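Long-range contacts in phosphoribosylaminoimidazole-succinocarboxamide synthase (Pyrococcus horikoshii, PDB 3U55), which catalyses the ATP-dependent joining of L-aspartate to the carboxylate of the purine precursor CAIR, giving SAICAR in de novo purine biosynthesis: residues 42-50 with 219-227; 192-200 with 207-215. One frame throughout, in Å; residues are numbered along the deposited sequence.

Contact 1 packs the first turns of helices 45-62 and 220-232 side by side. Contact 2 joins the loop and strand at 192-200 to the short helix 211-214 and the residues that lead into it. Their centres are about 10 Å apart, on the same side of the chain's centre. In sequence, both segments of contact 2 fall between those of contact 1, and helix 211-214 comes just before helix 220-232. Asp195 of contact 2 bridges the two contacts through Lys45 and Tyr224. Early and late parts of the SAICAR synthetase chain are thus joined beside basic side chains that hold two sulfates in the crystal.

Contact 1: 42-50 with 219-227; sequences FKGKGWLNA and DLIEAYKEI
Leu220 lies across one face of the Phe42 ring. Its CB sits 4.0 Å from the ring centroid, 18° off the normal, a CH-pi contact. Leu220 CD2 reaches Phe42 CG at 3.7 Å. The same methyl touches Lys45 CD and covers the centre of one face of the Tyr224 ring. Leu220 has CG anti to the backbone N, which sets CD2 between the two rings.

Ile221 CD1 packs against the turn ahead of helix 45-62. It lies 3.4 Å from Lys43 O and also touches Lys45 N. Phe42 to Lys45 form a type II turn, and Gly44 is the N-cap. Further along, Leu48 CD1 meets Tyr224 CB at 3.8 Å. The Lys45 chain runs extended to CD, with CG at 3.9 Å from Tyr224 CE2, then bends at chi3 and chi4. Asn49 OD1 comes to 3.3 Å from Tyr224 CE2, with amide and ring planes 42° apart. This oxygen is buried and has no polar partner in the model. No hydrogen bond crosses between the segments.

The other side is looser. Lys43 is exposed and its amine extends off from the other helix. Partly exposed Lys225 borders this side, with a long salt bridge to Glu222, whose N is capped by Asp219.

This is near-parallel helix-helix packing, at 25° and 10.2 Å between the segment axes. It joins early and late parts of the SAICAR synthetase fold. Asp195 in the loop before strand 197-201 takes the buried polar ends, with a salt bridge to Lys45 NZ and a hydrogen bond to Tyr224 OH. Phe213 of helix 211-214 packs on Phe42 and Leu220, while Ala31 of strand 30-33 meets Phe42 and Lys45.

Contact 2: 192-200 with 207-215; sequences ISPDTCRFW and SLDKDVFRF. With SO4 (sulfate ion), chain C; SO4 (sulfate ion), chain B.
Arg198 and Asp211 form a salt bridge, with NE to OD2 at 2.8 Å. The carboxylate oxygen lies near the guanidinium plane and is met on the syn side, somewhat out of the carboxylate plane. Asp209 OD1 takes Phe199 N through its anti lone pair, also at 2.8 Å. Its CG sits between the backbone N and the carbonyl carbon (chi1 55°), which brings OD1 to the strand and leaves OD2 for Asp211 N. Leu208 N binds Phe199 O, and Trp200 pairs with Ser207 in a single beta bridge. Lys210 N binds Pro194 O.

The second shell fixes these groups. The Asp211 N bond to Asp209 OD2 is a capping bond. Arg214 NH2 grips Asp211 OD1 at 2.8 Å, from above the carboxylate plane. One water accepts from Trp200 NE1 and Ser207 OG and donates to Asp209 OD1 and Asp211 OD2. Lys217 also binds Ser207 OG.

Two sulfates, probably from the crystallisation liquor, lie beyond. One takes Arg198 NH1 and NH2. The other takes Lys210 NZ, at 2.8 Å from its O1, and Arg214 NE and NH1. These basic groups gather round the anions, consistent with an anion-binding surface.

Asp173 of strand 169-180 also pairs with Arg198, and Thr32 O of strand 30-33 accepts from Lys210 NZ. Strand 197-201 lies antiparallel to strand 169-180, while helix 220-232 touches Pro194, Leu208 and Lys210.

Contact 1: 42-50 with 219-227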
loop_
_atom_site.group_PDB
_atom_site.type_symbol
_atom_site.label_atom_id
_atom_site.label_comp_id
_atom_site.label_asym_id
_atom_site.label_seq_id
_atom_site.Cartn_x
_atom_site.Cartn_y
_atom_site.Cartn_z
ATOM N N PHE A 42 18.224 -20.472 -18.545
ATOM C CA PHE A 42 17.421 -21.048 -19.619
ATOM C C PHE A 42 17.925 -20.575 -20.973
ATOM O O PHE A 42 17.795 -19.395 -21.315
ATOM C CB PHE A 42 15.944 -20.686 -19.441
ATOM C CG PHE A 42 15.324 -21.265 -18.205
ATOM C CD1 PHE A 42 14.833 -22.567 -18.204
ATOM C CD2 PHE A 42 15.224 -20.508 -17.042
ATOM C CE1 PHE A 42 14.250 -23.109 -17.062
ATOM C CE2 PHE A 42 14.648 -21.041 -15.893
ATOM C CZ PHE A 42 14.160 -22.345 -15.902
ATOM N N LYS A 43 18.503 -21.503 -21.735
ATOM C CA LYS A 43 19.143 -21.174 -23.006
ATOM C C LYS A 43 18.139 -20.609 -24.006
ATOM O O LYS A 43 17.183 -21.286 -24.398
ATOM C CB LYS A 43 19.861 -22.399 -23.591
ATOM C CG LYS A 43 20.494 -22.186 -24.963
ATOM C CD LYS A 43 21.683 -21.234 -24.921
ATOM C CE LYS A 43 22.253 -21.029 -26.319
ATOM N NZ LYS A 43 23.451 -20.137 -26.318
ATOM N N GLY A 44 18.369 -19.362 -24.403
ATOM C CA GLY A 44 17.499 -18.672 -25.347
ATOM C C GLY A 44 16.488 -17.723 -24.721
ATOM O O GLY A 44 15.804 -16.993 -25.443
ATOM N N LYS A 45 16.381 -17.721 -23.392
ATOM C CA LYS A 45 15.416 -16.845 -22.714
ATOM C C LYS A 45 15.703 -15.367 -22.992
ATOM O O LYS A 45 14.781 -14.585 -23.247
ATOM C CB LYS A 45 15.381 -17.102 -21.203
ATOM C CG LYS A 45 14.380 -16.215 -20.460
ATOM C CD LYS A 45 14.280 -16.534 -18.974
ATOM C CE LYS A 45 15.358 -15.834 -18.162
ATOM N NZ LYS A 45 15.142 -14.357 -18.016
ATOM N N GLY A 46 16.981 -14.999 -22.940
ATOM C CA GLY A 46 17.413 -13.632 -23.239
ATOM C C GLY A 46 16.927 -13.151 -24.592
ATOM O O GLY A 46 16.369 -12.053 -24.707
ATOM N N TRP A 47 17.127 -13.983 -25.614
ATOM C CA TRP A 47 16.708 -13.660 -26.975
ATOM C C TRP A 47 15.202 -13.435 -27.061
ATOM O O TRP A 47 14.753 -12.433 -27.617
ATOM C CB TRP A 47 17.150 -14.751 -27.958
ATOM C CG TRP A 47 16.974 -14.373 -29.402
ATOM C CD1 TRP A 47 17.896 -13.761 -30.211
ATOM C CD2 TRP A 47 15.812 -14.587 -30.211
ATOM N NE1 TRP A 47 17.379 -13.579 -31.470
ATOM C CE2 TRP A 47 16.100 -14.074 -31.498
ATOM C CE3 TRP A 47 14.552 -15.159 -29.974
ATOM C CZ2 TRP A 47 15.175 -14.116 -32.545
ATOM C CZ3 TRP A 47 13.634 -15.201 -31.016
ATOM C CH2 TRP A 47 13.953 -14.683 -32.287
ATOM N N LEU A 48 14.433 -14.359 -26.490
ATOM C CA LEU A 48 12.977 -14.253 -26.474
ATOM C C LEU A 48 12.484 -12.993 -25.767
ATOM O O LEU A 48 11.656 -12.262 -26.312
ATOM C CB LEU A 48 12.350 -15.509 -25.857
ATOM C CG LEU A 48 12.508 -16.767 -26.721
ATOM C CD1 LEU A 48 12.355 -18.032 -25.875
ATOM C CD2 LEU A 48 11.537 -16.758 -27.908
ATOM N N ASN A 49 12.997 -12.734 -24.568
ATOM C CA ASN A 49 12.601 -11.537 -23.817
ATOM C C ASN A 49 12.968 -10.235 -24.534
ATOM O O ASN A 49 12.182 -9.279 -24.529
ATOM C CB ASN A 49 13.166 -11.562 -22.391
ATOM C CG ASN A 49 12.524 -12.637 -21.524
ATOM O OD1 ASN A 49 11.498 -13.209 -21.884
ATOM N ND2 ASN A 49 13.139 -12.923 -20.384
ATOM N N ALA A 50 14.143 -10.210 -25.165
ATOM C CA ALA A 50 14.569 -9.056 -25.961
ATOM C C ALA A 50 13.620 -8.814 -27.139
ATOM O O ALA A 50 13.139 -7.692 -27.331
ATOM C CB ALA A 50 15.999 -9.236 -26.452
ATOM N N ASP A 219 8.115 -26.626 -19.006
ATOM C CA ASP A 219 9.346 -26.162 -19.629
ATOM C C ASP A 219 9.225 -24.666 -19.917
ATOM O O ASP A 219 8.409 -24.256 -20.757
ATOM C CB ASP A 219 9.582 -26.952 -20.920
ATOM C CG ASP A 219 10.954 -26.712 -21.520
ATOM O OD1 ASP A 219 11.203 -25.611 -22.058
ATOM O OD2 ASP A 219 11.781 -27.646 -21.482
ATOM N N LEU A 220 10.027 -23.863 -19.213
ATOM C CA LEU A 220 9.995 -22.404 -19.369
ATOM C C LEU A 220 10.231 -21.962 -20.811
ATOM O O LEU A 220 9.485 -21.132 -21.339
ATOM C CB LEU A 220 10.992 -21.701 -18.429
ATOM C CG LEU A 220 11.073 -20.165 -18.583
ATOM C CD1 LEU A 220 11.099 -19.448 -17.251
ATOM C CD2 LEU A 220 12.241 -19.705 -19.461
ATOM N N ILE A 221 11.273 -22.505 -21.436
ATOM C CA ILE A 221 11.623 -22.120 -22.801
ATOM C C ILE A 221 10.471 -22.413 -23.771
ATOM O O ILE A 221 10.134 -21.578 -24.612
ATOM C CB ILE A 221 12.962 -22.762 -23.261
ATOM C CG1 ILE A 221 14.149 -22.045 -22.603
ATOM C CG2 ILE A 221 13.092 -22.755 -24.787
ATOM C CD1 ILE A 221 14.232 -20.535 -22.893
ATOM N N GLU A 222 9.855 -23.585 -23.625
ATOM C CA GLU A 222 8.709 -23.950 -24.464
ATOM C C GLU A 222 7.532 -22.984 -24.288
ATOM O O GLU A 222 6.880 -22.622 -25.269
ATOM C CB GLU A 222 8.275 -25.400 -24.222
ATOM C CG GLU A 222 9.321 -26.449 -24.617
ATOM C CD GLU A 222 9.886 -26.240 -26.016
ATOM O OE1 GLU A 222 11.111 -26.004 -26.129
ATOM O OE2 GLU A 222 9.109 -26.300 -26.997
ATOM N N ALA A 223 7.280 -22.563 -23.048
ATOM C CA ALA A 223 6.218 -21.599 -22.754
ATOM C C ALA A 223 6.500 -20.237 -23.400
ATOM O O ALA A 223 5.610 -19.640 -24.006
ATOM C CB ALA A 223 6.012 -21.459 -21.246
ATOM N N TYR A 224 7.746 -19.768 -23.292
ATOM C CA TYR A 224 8.146 -18.473 -23.857
ATOM C C TYR A 224 8.155 -18.505 -25.387
ATOM O O TYR A 224 7.836 -17.502 -26.035
ATOM C CB TYR A 224 9.524 -18.042 -23.328
ATOM C CG TYR A 224 9.561 -17.478 -21.913
ATOM C CD1 TYR A 224 8.755 -18.002 -20.893
ATOM C CD2 TYR A 224 10.436 -16.439 -21.587
ATOM C CE1 TYR A 224 8.809 -17.495 -19.589
ATOM C CE2 TYR A 224 10.495 -15.925 -20.293
ATOM C CZ TYR A 224 9.684 -16.458 -19.300
ATOM O OH TYR A 224 9.744 -15.941 -18.024
ATOM N N LYS A 225 8.524 -19.656 -25.955
ATOM C CA LYS A 225 8.461 -19.861 -27.407
ATOM C C LYS A 225 7.023 -19.775 -27.903
ATOM O O LYS A 225 6.757 -19.168 -28.943
ATOM C CB LYS A 225 9.036 -21.225 -27.801
ATOM C CG LYS A 225 10.551 -21.304 -27.853
ATOM C CD LYS A 225 10.989 -22.733 -28.168
ATOM C CE LYS A 225 12.477 -22.824 -28.439
ATOM N NZ LYS A 225 12.904 -24.225 -28.719
ATOM N N GLU A 226 6.110 -20.386 -27.149
ATOM C CA GLU A 226 4.694 -20.440 -27.505
ATOM C C GLU A 226 4.122 -19.027 -27.591
ATOM O O GLU A 226 3.421 -18.697 -28.547
ATOM C CB GLU A 226 3.919 -21.279 -26.483
ATOM C CG GLU A 226 3.028 -22.357 -27.097
ATOM C CD GLU A 226 1.592 -21.911 -27.291
ATOM O OE1 GLU A 226 1.185 -21.681 -28.453
ATOM O OE2 GLU A 226 0.866 -21.800 -26.280
ATOM N N ILE A 227 4.441 -18.201 -26.594
ATOM C CA ILE A 227 4.093 -16.778 -26.604
ATOM C C ILE A 227 4.640 -16.099 -27.855
ATOM O O ILE A 227 3.900 -15.425 -28.575
ATOM C CB ILE A 227 4.609 -16.044 -25.328
ATOM C CG1 ILE A 227 3.801 -16.459 -24.098
ATOM C CG2 ILE A 227 4.578 -14.522 -25.508
ATOM C CD1 ILE A 227 2.341 -15.964 -24.084
#

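Contact 2: 192-200 with 207-215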
loop_
_atom_site.group_PDB
_atom_site.type_symbol
_atom_site.label_atom_id
_atom_site.label_comp_id
_atom_site.label_asym_id
_atom_site.label_seq_id
_atom_site.Cartn_x
_atom_site.Cartn_y
_atom_site.Cartn_z
ATOM N N ILE A 192 9.290 -5.468 -21.299
ATOM C CA ILE A 192 7.947 -6.050 -21.302
ATOM C C ILE A 192 8.080 -7.438 -21.911
ATOM O O ILE A 192 8.315 -7.574 -23.113
ATOM C CB ILE A 192 6.913 -5.206 -22.100
ATOM C CG1 ILE A 192 6.844 -3.768 -21.578
ATOM C CG2 ILE A 192 5.525 -5.858 -22.039
ATOM C CD1 ILE A 192 5.984 -2.845 -22.423
ATOM N N SER A 193 7.948 -8.460 -21.070
ATOM C CA SER A 193 8.244 -9.832 -21.466
ATOM C C SER A 193 7.509 -10.828 -20.571
ATOM O O SER A 193 6.891 -10.435 -19.577
ATOM C CB SER A 193 9.754 -10.084 -21.359
ATOM O OG SER A 193 10.135 -10.207 -20.001
ATOM N N PRO A 194 7.591 -12.132 -20.904
ATOM C CA PRO A 194 7.018 -13.148 -20.024
ATOM C C PRO A 194 7.689 -13.212 -18.642
ATOM O O PRO A 194 7.180 -13.892 -17.749
ATOM C CB PRO A 194 7.252 -14.447 -20.799
ATOM C CG PRO A 194 7.340 -14.019 -22.228
ATOM C CD PRO A 194 8.060 -12.715 -22.175
ATOM N N ASP A 195 8.820 -12.524 -18.480
ATOM C CA ASP A 195 9.442 -12.332 -17.161
ATOM C C ASP A 195 8.684 -11.316 -16.292
ATOM O O ASP A 195 8.642 -11.452 -15.066
ATOM C CB ASP A 195 10.901 -11.860 -17.305
ATOM C CG ASP A 195 11.910 -13.011 -17.300
ATOM O OD1 ASP A 195 13.088 -12.759 -16.964
ATOM O OD2 ASP A 195 11.539 -14.156 -17.623
ATOM N N THR A 196 8.103 -10.300 -16.927
ATOM C CA THR A 196 7.483 -9.183 -16.205
ATOM C C THR A 196 5.951 -9.137 -16.299
ATOM O O THR A 196 5.310 -8.266 -15.711
ATOM C CB THR A 196 8.063 -7.833 -16.668
ATOM O OG1 THR A 196 7.875 -7.684 -18.080
ATOM C CG2 THR A 196 9.552 -7.744 -16.326
ATOM N N CYS A 197 5.376 -10.082 -17.035
ATOM C CA CYS A 197 3.929 -10.151 -17.224
ATOM C C CYS A 197 3.448 -11.540 -16.845
ATOM O O CYS A 197 4.196 -12.512 -16.962
ATOM C CB CYS A 197 3.559 -9.927 -18.688
ATOM S SG CYS A 197 4.132 -8.414 -19.476
ATOM N N ARG A 198 2.200 -11.632 -16.403
ATOM C CA ARG A 198 1.520 -12.922 -16.382
ATOM C C ARG A 198 0.633 -13.053 -17.612
ATOM O O ARG A 198 -0.222 -12.198 -17.875
ATOM C CB ARG A 198 0.741 -13.142 -15.082
ATOM C CG ARG A 198 1.635 -13.515 -13.920
ATOM C CD ARG A 198 0.843 -13.821 -12.658
ATOM N NE ARG A 198 1.745 -14.205 -11.568
ATOM C CZ ARG A 198 2.291 -13.346 -10.706
ATOM N NH1 ARG A 198 2.016 -12.050 -10.779
ATOM N NH2 ARG A 198 3.102 -13.784 -9.755
ATOM N N PHE A 199 0.889 -14.111 -18.382
ATOM C CA PHE A 199 0.168 -14.423 -19.616
ATOM C C PHE A 199 -0.479 -15.800 -19.470
ATOM O O PHE A 199 0.222 -16.774 -19.223
ATOM C CB PHE A 199 1.136 -14.524 -20.806
ATOM C CG PHE A 199 1.867 -13.249 -21.165
ATOM C CD1 PHE A 199 1.207 -12.025 -21.270
ATOM C CD2 PHE A 199 3.222 -13.303 -21.482
ATOM C CE1 PHE A 199 1.897 -10.872 -21.653
ATOM C CE2 PHE A 199 3.923 -12.153 -21.864
ATOM C CZ PHE A 199 3.261 -10.937 -21.950
ATOM N N TRP A 200 -1.801 -15.886 -19.628
ATOM C CA TRP A 200 -2.503 -17.180 -19.595
ATOM C C TRP A 200 -3.116 -17.489 -20.956
ATOM O O TRP A 200 -3.646 -16.597 -21.620
ATOM C CB TRP A 200 -3.623 -17.173 -18.548
ATOM C CG TRP A 200 -3.183 -17.165 -17.111
ATOM C CD1 TRP A 200 -1.900 -17.140 -16.630
ATOM C CD2 TRP A 200 -4.040 -17.141 -15.960
ATOM N NE1 TRP A 200 -1.909 -17.117 -15.258
ATOM C CE2 TRP A 200 -3.207 -17.120 -14.819
ATOM C CE3 TRP A 200 -5.431 -17.136 -15.784
ATOM C CZ2 TRP A 200 -3.717 -17.092 -13.519
ATOM C CZ3 TRP A 200 -5.940 -17.116 -14.485
ATOM C CH2 TRP A 200 -5.083 -17.092 -13.373
ATOM N N SER A 207 -0.321 -21.029 -17.584
ATOM C CA SER A 207 0.696 -19.978 -17.553
ATOM C C SER A 207 1.658 -20.101 -18.718
ATOM O O SER A 207 2.176 -21.185 -18.997
ATOM C CB SER A 207 1.477 -20.029 -16.238
ATOM O OG SER A 207 0.656 -19.696 -15.130
ATOM N N LEU A 208 1.884 -18.982 -19.399
ATOM C CA LEU A 208 2.882 -18.904 -20.452
ATOM C C LEU A 208 3.832 -17.758 -20.105
ATOM O O LEU A 208 3.971 -16.794 -20.856
ATOM C CB LEU A 208 2.204 -18.684 -21.806
ATOM C CG LEU A 208 1.312 -19.815 -22.337
ATOM C CD1 LEU A 208 0.519 -19.359 -23.555
ATOM C CD2 LEU A 208 2.148 -21.053 -22.660
ATOM N N ASP A 209 4.472 -17.889 -18.944
ATOM C CA ASP A 209 5.254 -16.819 -18.331
ATOM C C ASP A 209 6.194 -17.373 -17.265
ATOM O O ASP A 209 6.353 -18.591 -17.128
ATOM C CB ASP A 209 4.318 -15.770 -17.711
ATOM C CG ASP A 209 3.326 -16.377 -16.720
ATOM O OD1 ASP A 209 2.149 -15.964 -16.715
ATOM O OD2 ASP A 209 3.721 -17.275 -15.949
ATOM N N LYS A 210 6.797 -16.466 -16.499
ATOM C CA LYS A 210 7.748 -16.826 -15.452
ATOM C C LYS A 210 7.188 -17.749 -14.348
ATOM O O LYS A 210 7.960 -18.398 -13.646
ATOM C CB LYS A 210 8.339 -15.553 -14.842
ATOM C CG LYS A 210 9.657 -15.747 -14.108
ATOM C CD LYS A 210 10.099 -14.423 -13.512
ATOM C CE LYS A 210 11.374 -14.565 -12.736
ATOM N NZ LYS A 210 11.788 -13.276 -12.099
ATOM N N ASP A 211 5.864 -17.812 -14.196
ATOM C CA ASP A 211 5.244 -18.710 -13.201
ATOM C C ASP A 211 5.533 -20.192 -13.488
ATOM O O ASP A 211 5.484 -21.029 -12.583
ATOM C CB ASP A 211 3.732 -18.479 -13.088
ATOM C CG ASP A 211 3.373 -17.317 -12.158
ATOM O OD1 ASP A 211 4.227 -16.867 -11.364
ATOM O OD2 ASP A 211 2.211 -16.872 -12.206
ATOM N N VAL A 212 5.833 -20.499 -14.747
ATOM C CA VAL A 212 6.249 -21.841 -15.161
ATOM C C VAL A 212 7.567 -22.215 -14.472
ATOM O O VAL A 212 7.759 -23.363 -14.072
ATOM C CB VAL A 212 6.356 -21.931 -16.706
ATOM C CG1 VAL A 212 7.067 -23.211 -17.157
ATOM C CG2 VAL A 212 4.967 -21.857 -17.323
ATOM N N PHE A 213 8.455 -21.231 -14.322
ATOM C CA PHE A 213 9.698 -21.391 -13.567
ATOM C C PHE A 213 9.474 -21.297 -12.058
ATOM O O PHE A 213 9.993 -22.124 -11.310
ATOM C CB PHE A 213 10.744 -20.369 -14.028
ATOM C CG PHE A 213 11.921 -20.222 -13.096
ATOM C CD1 PHE A 213 12.789 -21.291 -12.859
ATOM C CD2 PHE A 213 12.170 -19.009 -12.466
ATOM C CE1 PHE A 213 13.877 -21.149 -12.001
ATOM C CE2 PHE A 213 13.262 -18.853 -11.610
ATOM C CZ PHE A 213 14.116 -19.927 -11.378
ATOM N N ARG A 214 8.705 -20.298 -11.619
ATOM C CA ARG A 214 8.395 -20.117 -10.194
ATOM C C ARG A 214 7.815 -21.385 -9.566
ATOM O O ARG A 214 8.208 -21.773 -8.460
ATOM C CB ARG A 214 7.425 -18.947 -9.970
ATOM C CG ARG A 214 8.039 -17.558 -10.091
ATOM C CD ARG A 214 7.070 -16.487 -9.599
ATOM N NE ARG A 214 7.537 -15.144 -9.936
ATOM C CZ ARG A 214 7.058 -14.395 -10.928
ATOM N NH1 ARG A 214 7.570 -13.193 -11.146
ATOM N NH2 ARG A 214 6.072 -14.837 -11.703
ATOM N N PHE A 215 6.887 -22.029 -10.270
ATOM C CA PHE A 215 6.154 -23.157 -9.690
ATOM C C PHE A 215 6.301 -24.484 -10.437
ATOM O O PHE A 215 5.481 -25.392 -10.263
ATOM C CB PHE A 215 4.679 -22.778 -9.504
ATOM C CG PHE A 215 4.479 -21.545 -8.671
ATOM C CD1 PHE A 215 4.774 -21.553 -7.309
ATOM C CD2 PHE A 215 4.009 -20.369 -9.249
ATOM C CE1 PHE A 215 4.599 -20.407 -6.535
ATOM C CE2 PHE A 215 3.831 -19.219 -8.483
ATOM C CZ PHE A 215 4.128 -19.240 -7.124
HETATM S S SO4 C . 10.163 -12.834 -8.425
HETATM O O1 SO4 C . 10.308 -13.408 -9.758
HETATM O O2 SO4 C . 11.478 -12.443 -7.931
HETATM O O3 SO4 C . 9.295 -11.662 -8.507
HETATM O O4 SO4 C . 9.579 -13.832 -7.528
HETATM S S SO4 B . 3.505 -10.457 -7.709
HETATM O O1 SO4 B . 2.101 -10.804 -7.843
HETATM O O2 SO4 B . 4.236 -10.813 -8.919
HETATM O O3 SO4 B . 3.591 -9.019 -7.453
HETATM O O4 SO4 B . 4.083 -11.194 -6.592
HETATM O O HOH W 1 14.232 -13.724 -14.151
HETATM O O HOH W 2 0.847 -17.026 -14.622
#